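Local coordinates for protein transferrin (Manduca sexta, PDB 6WB6) that binds a single ferric ion per molecule together with a carbonate anion and transports iron as a secreted glycoprotein of the insect, at residues A11-M14 and K15-E18; R39-C42 and L43-Q47. All blocks are in the same frame, centred on the assembly; numbering follows the deposited sequence.

Interaction 1. Residues A11-M14 and K15-E18; sequences AAYM and KDCE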
loop_
_atom_site.group_PDB
_atom_site.type_symbol
_atom_site.label_atom_id
_atom_site.label_comp_id
_atom_site.label_asym_id
_atom_site.label_seq_id
_atom_site.Cartn_x
_atom_site.Cartn_y
_atom_site.Cartn_z
ATOM N N ALA A 11 6.587 14.622 10.337
ATOM C CA ALA A 11 5.893 15.877 10.599
ATOM C C ALA A 11 4.565 15.667 11.316
ATOM O O ALA A 11 4.211 16.428 12.223
ATOM C CB ALA A 11 5.676 16.616 9.275
ATOM N N ALA A 12 3.814 14.643 10.929
ATOM C CA ALA A 12 2.519 14.400 11.548
ATOM C C ALA A 12 2.614 14.222 13.063
ATOM O O ALA A 12 1.614 14.411 13.764
ATOM C CB ALA A 12 1.878 13.163 10.904
ATOM N N TYR A 13 3.785 13.880 13.591
ATOM C CA TYR A 13 3.928 13.529 15.000
ATOM C C TYR A 13 4.748 14.562 15.763
ATOM O O TYR A 13 5.179 14.307 16.896
ATOM C CB TYR A 13 4.551 12.139 15.124
ATOM C CG TYR A 13 3.702 11.053 14.504
ATOM C CD1 TYR A 13 2.354 10.950 14.798
ATOM C CD2 TYR A 13 4.251 10.134 13.616
ATOM C CE1 TYR A 13 1.570 9.965 14.225
ATOM C CE2 TYR A 13 3.471 9.140 13.043
ATOM C CZ TYR A 13 2.136 9.065 13.341
ATOM O OH TYR A 13 1.372 8.070 12.766
ATOM N N MET A 14 4.953 15.732 15.171
ATOM C CA MET A 14 5.723 16.775 15.831
ATOM C C MET A 14 5.147 17.110 17.203
ATOM O O MET A 14 5.880 17.181 18.193
ATOM C CB MET A 14 5.764 18.017 14.947
ATOM C CG MET A 14 6.867 18.947 15.297
ATOM S SD MET A 14 8.521 18.260 15.028
ATOM C CE MET A 14 9.385 19.687 15.643
ATOM N N LYS A 15 3.843 17.341 17.284
ATOM C CA LYS A 15 3.278 17.666 18.586
ATOM C C LYS A 15 3.516 16.548 19.583
ATOM O O LYS A 15 3.639 16.816 20.780
ATOM C CB LYS A 15 1.779 17.962 18.491
ATOM C CG LYS A 15 1.448 19.320 17.856
ATOM C CD LYS A 15 1.753 20.475 18.795
ATOM C CE LYS A 15 1.792 21.796 18.060
ATOM N NZ LYS A 15 0.723 21.861 17.024
ATOM N N ASP A 16 3.578 15.292 19.124
ATOM C CA ASP A 16 3.821 14.208 20.065
ATOM C C ASP A 16 5.262 14.230 20.543
ATOM O O ASP A 16 5.551 13.933 21.713
ATOM C CB ASP A 16 3.461 12.868 19.429
ATOM C CG ASP A 16 1.963 12.688 19.307
ATOM O OD1 ASP A 16 1.281 12.741 20.344
ATOM O OD2 ASP A 16 1.466 12.548 18.173
ATOM N N CYS A 17 6.174 14.597 19.665
ATOM C CA CYS A 17 7.561 14.687 20.078
ATOM C C CYS A 17 7.744 15.807 21.098
ATOM O O CYS A 17 8.599 15.705 21.985
ATOM C CB CYS A 17 8.421 14.888 18.835
ATOM S SG CYS A 17 10.195 14.925 19.067
ATOM N N GLU A 18 6.929 16.861 21.000
ATOM C CA GLU A 18 7.055 17.989 21.912
ATOM C C GLU A 18 6.567 17.604 23.299
ATOM O O GLU A 18 7.258 17.853 24.288
ATOM C CB GLU A 18 6.289 19.195 21.355
ATOM C CG GLU A 18 6.913 19.733 20.045
ATOM C CD GLU A 18 5.976 20.649 19.259
ATOM O OE1 GLU A 18 4.854 20.921 19.734
ATOM O OE2 GLU A 18 6.363 21.097 18.165
#
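Met-14 and Glu-18 sit one turn apart at the start of helix 14-21, and their side chains cross at about a right angle. Met-14 CG, a methylene, packs against the carboxylate of Glu-18, 3.6 Å from OE2. CG is anti to the backbone N (chi1 -161°), and a bend at the next bond turns the thioether so that its methyl, Met-14 CE, stays at the margin of the contact, 4.2 Å from Glu-18 OE2. The Glu-18 chain folds back beside the first turn, and its CG rests 3.3 Å from Met-14 O, the same oxygen that accepts Glu-18 N at 3.0 Å. On another side of the turn, Tyr-13 and Asp-16 meet more loosely. Asp-16 OD2 comes at a slant to the phenol ring, 3.8 Å from Tyr-13 CD1, with carboxylate and ring planes 46° apart. Neither group lies flat on the other.

Behind these side chains stands the backbone. Tyr-13 holds the N-cap position, and its carbonyl is shared: Cys-17 N donates to Tyr-13 O at 3.0 Å, while the bond from Asp-16 N to the same oxygen is weak and strongly bent, at 121°. Just before it, Met-14 N donates to Ala-11 O at 3.1 Å, which carries a short 3-10 turn into the helix.

Further out, Cys-17 SG forms a disulfide with Cys-33 SG, tying the helix to strand 31-36. Met-14 leans on Cys-33 and Pro-35 of that strand and on Val-9 of strand 5-10, and Asp-16 touches Glu-306 and Val-311 of helix 306-311. A strand that ends in a tight turn, a helix laid against it and a following strand is consistent with the beta-alpha-beta unit that opens a transferrin lobe.

Interaction 2. Residues R39-C42 and L43-Q47; sequences RVEC and LSFVQ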
loop_
_atom_site.group_PDB
_atom_site.type_symbol
_atom_site.label_atom_id
_atom_site.label_comp_id
_atom_site.label_asym_id
_atom_site.label_seq_id
_atom_site.Cartn_x
_atom_site.Cartn_y
_atom_site.Cartn_z
ATOM N N ARG A 39 9.959 8.847 7.691
ATOM C CA ARG A 39 11.205 8.242 8.126
ATOM C C ARG A 39 12.239 8.199 6.998
ATOM O O ARG A 39 13.438 8.377 7.246
ATOM C CB ARG A 39 10.931 6.845 8.659
ATOM C CG ARG A 39 12.054 6.316 9.491
ATOM C CD ARG A 39 11.731 4.982 10.119
ATOM N NE ARG A 39 10.951 5.130 11.348
ATOM C CZ ARG A 39 10.402 4.114 12.006
ATOM N NH1 ARG A 39 10.520 2.857 11.555
ATOM N NH2 ARG A 39 9.717 4.351 13.101
ATOM N N VAL A 40 11.818 7.908 5.766
ATOM C CA VAL A 40 12.796 7.861 4.675
ATOM C C VAL A 40 13.547 9.187 4.586
ATOM O O VAL A 40 14.785 9.223 4.591
ATOM C CB VAL A 40 12.124 7.487 3.340
ATOM C CG1 VAL A 40 13.127 7.586 2.178
ATOM C CG2 VAL A 40 11.626 6.087 3.409
ATOM N N GLU A 41 12.813 10.298 4.546
ATOM C CA GLU A 41 13.483 11.597 4.589
ATOM C C GLU A 41 14.350 11.756 5.838
ATOM O O GLU A 41 15.434 12.350 5.769
ATOM C CB GLU A 41 12.475 12.742 4.533
ATOM C CG GLU A 41 13.204 14.091 4.510
ATOM C CD GLU A 41 12.346 15.260 4.078
ATOM O OE1 GLU A 41 12.703 15.876 3.047
ATOM O OE2 GLU A 41 11.337 15.552 4.763
ATOM N N CYS A 42 13.877 11.257 6.996
ATOM C CA CYS A 42 14.633 11.424 8.241
ATOM C C CYS A 42 16.050 10.910 8.091
ATOM O O CYS A 42 16.999 11.536 8.577
ATOM C CB CYS A 42 13.948 10.694 9.412
ATOM S SG CYS A 42 12.646 11.626 10.197
ATOM N N LEU A 43 16.218 9.762 7.426
ATOM C CA LEU A 43 17.559 9.206 7.263
ATOM C C LEU A 43 18.455 10.179 6.502
ATOM O O LEU A 43 19.644 10.312 6.819
ATOM C CB LEU A 43 17.499 7.844 6.558
ATOM C CG LEU A 43 16.697 6.778 7.327
ATOM C CD1 LEU A 43 16.421 5.561 6.453
ATOM C CD2 LEU A 43 17.367 6.368 8.657
ATOM N N SER A 44 17.899 10.866 5.493
ATOM C CA SER A 44 18.664 11.871 4.762
ATOM C C SER A 44 19.091 13.001 5.694
ATOM O O SER A 44 20.256 13.412 5.694
ATOM C CB SER A 44 17.840 12.424 3.597
ATOM O OG SER A 44 17.831 11.528 2.502
ATOM N N PHE A 45 18.155 13.487 6.517
ATOM C CA PHE A 45 18.475 14.534 7.478
ATOM C C PHE A 45 19.493 14.067 8.495
ATOM O O PHE A 45 20.260 14.885 9.016
ATOM C CB PHE A 45 17.226 14.998 8.220
ATOM C CG PHE A 45 16.269 15.782 7.389
ATOM C CD1 PHE A 45 16.578 16.153 6.079
ATOM C CD2 PHE A 45 15.059 16.179 7.928
ATOM C CE1 PHE A 45 15.686 16.892 5.336
ATOM C CE2 PHE A 45 14.162 16.906 7.192
ATOM C CZ PHE A 45 14.479 17.268 5.879
ATOM N N VAL A 46 19.504 12.774 8.824
ATOM C CA VAL A 46 20.500 12.285 9.767
ATOM C C VAL A 46 21.864 12.289 9.112
ATOM O O VAL A 46 22.848 12.747 9.694
ATOM C CB VAL A 46 20.150 10.881 10.291
ATOM C CG1 VAL A 46 21.323 10.329 11.145
ATOM C CG2 VAL A 46 18.871 10.919 11.098
ATOM N N GLN A 47 21.946 11.756 7.896
ATOM C CA GLN A 47 23.213 11.803 7.176
ATOM C C GLN A 47 23.696 13.242 7.031
ATOM O O GLN A 47 24.880 13.533 7.220
ATOM C CB GLN A 47 23.064 11.160 5.799
ATOM C CG GLN A 47 24.360 11.202 4.986
ATOM C CD GLN A 47 25.489 10.504 5.702
ATOM O OE1 GLN A 47 25.303 9.454 6.320
ATOM N NE2 GLN A 47 26.665 11.095 5.647
#
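Glu-41 lies over one face of the Phe-45 ring, an i to i+4 CH-pi contact along helix 39-47 in the iron-binding lobe of the transferrin fold. From CB, the Glu-41 chain runs extended, with CG anti to the backbone N (chi1 -177°), which lays it along the helix surface beside the ring. CG stands 3.9 Å from the ring centroid and only 19° off the normal, shifted toward the rim. CD lies just past that rim, 3.4 Å from Phe-45 CZ, and the carboxylate continues outside it, its plane turned only 20° from that of the ring. At the tip, OE1 is 3.6 Å from Phe-45 CZ, while OE2 accepts a hydrogen bond from Arg-37 N just ahead of the helix, which helps fix the carboxylate. Cut back to an alanine here, the side chain would lose the CG that sits on the ring, and Arg-37 N would probably be left without this carboxylate as acceptor.

Beneath, the helix is stitched by Phe-45 N to Glu-41 O at 3.0 Å and by Val-46 N to Cys-42 O at 2.8 Å. Cys-42 SG is in a disulfide with Cys-8 SG, and Arg-39 NH1 forms a salt bridge with Asp-60. Leu-43 and Val-46 pack on Val-54 of strand 53-56; close to the backbone, Val-46 CG2 comes within 3.2 Å of Cys-42 O.

Interactions 1 and 2 follow one another along the chain, their centres 16 Å apart and their nearest atoms about 7 Å apart, with no touch between them. Residues 11-18 make a surface contact where a loop turns into helix 14-21, whereas residues 39-47 belong throughout to one helix, partly buried. Both helices lean on strand 31-36, and each is tied by a disulfide to a strand, one to 31-36 and the other to 5-10. The chemistry differs accordingly: in interaction 1 carboxylates skim an aliphatic chain and an obliquely turned phenol, while in interaction 2 a glutamate methylene makes a CH-pi contact with a phenyl face and branched aliphatic residues fill the inner side.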